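Local coordinates for protein alanine racemase (Oenococcus oeni PSU-1, PDB 3HUR) that belongs to the alanine racemase family, whose fold joins an N-terminal TIM-type barrel to a C-terminal domain built largely of β-strands, at residues A18-N22 and H246-I250. Numbering follows the deposited sequence.
Sequences AAAHN and HLERI
The carbonyl oxygen of H246 faces the edge of the H21 ring, close to the ring plane, with 3.8 Å from H246 O to H21 NE2. L247 then lays one methyl against N22, CD2 sitting 3.8 Å from N22 CB, while its side chain also touches L228 and M241. At E248 the loop illustrates how a single amide can read a backbone. N22 OD1 accepts from E248 N at 2.8 Å, the donor tilted 19° from the carbonyl plane, and N22 ND2 gives a straighter bond (170°) to E248 O at 2.9 Å, so both polar groups of one residue's main chain are gripped. A further bond from N22 ND2 to I229 O would also hold the amide in this orientation. In this two-domain fold, helix 16-30 joins strand 10-15 of the mixed sheet to strand 34-38 of the parallel barrel sheet, while the loop runs into strand 251-263, which pairs antiparallel with strand 10-15. The E248 carboxylate stacks on one face of the H21 imidazole, the planes practically parallel, with OE2 3.2 Å above the ring and offset toward its rim; H21 CG, anti to the backbone N (chi1 176°), carries the ring out from the helix to lie against the carboxylate. The other oxygen, E248 OE1, comes within 3.2 Å of A18 CB. I250 packs CG2 against A18 CB at 3.9 Å and CD1 against A19 CB at 3.7 Å, beside L46.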
# COMPACT_ATOMS: atom_id res chain seq x y z
N ALA A 18 -14.46 -16.22 26.61
CA ALA A 18 -14.79 -16.85 25.36
C ALA A 18 -13.63 -17.71 24.88
O ALA A 18 -13.85 -18.80 24.36
CB ALA A 18 -15.20 -15.81 24.30
N ALA A 19 -12.40 -17.28 25.12
CA ALA A 19 -11.28 -18.14 24.76
C ALA A 19 -11.32 -19.46 25.57
O ALA A 19 -11.00 -20.54 25.06
CB ALA A 19 -9.90 -17.42 24.93
N ALA A 20 -11.70 -19.35 26.85
CA ALA A 20 -11.71 -20.49 27.74
C ALA A 20 -12.77 -21.43 27.23
O ALA A 20 -12.53 -22.62 27.01
CB ALA A 20 -12.02 -20.08 29.14
N HIS A 21 -13.93 -20.85 27.00
CA HIS A 21 -15.06 -21.53 26.48
C HIS A 21 -14.72 -22.31 25.22
O HIS A 21 -15.15 -23.44 25.06
CB HIS A 21 -16.15 -20.49 26.22
CG HIS A 21 -17.38 -21.03 25.58
ND1 HIS A 21 -18.44 -21.52 26.31
CD2 HIS A 21 -17.74 -21.11 24.28
CE1 HIS A 21 -19.39 -21.91 25.49
NE2 HIS A 21 -19.00 -21.67 24.25
N ASN A 22 -13.94 -21.72 24.32
CA ASN A 22 -13.53 -22.43 23.11
C ASN A 22 -12.70 -23.68 23.43
O ASN A 22 -12.85 -24.70 22.77
CB ASN A 22 -12.77 -21.53 22.13
CG ASN A 22 -13.63 -20.49 21.49
OD1 ASN A 22 -14.85 -20.54 21.52
ND2 ASN A 22 -12.98 -19.52 20.90
N HIS A 246 -19.83 -24.84 18.67
CA HIS A 246 -20.10 -23.41 18.83
C HIS A 246 -18.89 -22.67 19.35
O HIS A 246 -18.84 -22.26 20.51
CB HIS A 246 -21.34 -23.20 19.71
CG HIS A 246 -22.53 -23.97 19.22
ND1 HIS A 246 -23.35 -24.69 20.07
CD2 HIS A 246 -23.01 -24.16 17.97
CE1 HIS A 246 -24.30 -25.28 19.36
NE2 HIS A 246 -24.12 -24.96 18.08
N LEU A 247 -17.92 -22.50 18.47
CA LEU A 247 -16.77 -21.70 18.80
C LEU A 247 -17.21 -20.23 18.79
O LEU A 247 -17.95 -19.80 17.93
CB LEU A 247 -15.62 -21.97 17.83
CG LEU A 247 -14.93 -23.35 18.05
CD1 LEU A 247 -13.65 -23.52 17.21
CD2 LEU A 247 -14.61 -23.62 19.52
N GLU A 248 -16.79 -19.48 19.80
CA GLU A 248 -17.06 -18.03 19.85
C GLU A 248 -15.87 -17.26 19.25
O GLU A 248 -14.73 -17.58 19.55
CB GLU A 248 -17.29 -17.60 21.31
CG GLU A 248 -18.70 -17.88 21.85
CD GLU A 248 -18.79 -18.04 23.39
OE1 GLU A 248 -17.85 -17.65 24.12
OE2 GLU A 248 -19.83 -18.55 23.89
N ARG A 249 -16.13 -16.27 18.40
CA ARG A 249 -15.09 -15.28 18.00
C ARG A 249 -14.76 -14.46 19.24
O ARG A 249 -15.65 -13.90 19.84
CB ARG A 249 -15.53 -14.38 16.84
CG ARG A 249 -14.46 -13.33 16.39
CD ARG A 249 -14.91 -12.42 15.19
NE ARG A 249 -16.36 -12.18 15.19
CZ ARG A 249 -16.99 -11.24 15.91
NH1 ARG A 249 -16.33 -10.38 16.71
NH2 ARG A 249 -18.32 -11.15 15.84
N ILE A 250 -13.49 -14.42 19.66
CA ILE A 250 -13.15 -13.84 20.95
C ILE A 250 -12.74 -12.38 20.88
O ILE A 250 -12.67 -11.71 21.91
CB ILE A 250 -12.06 -14.68 21.71
CG1 ILE A 250 -10.64 -14.43 21.19
CG2 ILE A 250 -12.38 -16.16 21.62
CD1 ILE A 250 -9.62 -15.18 21.98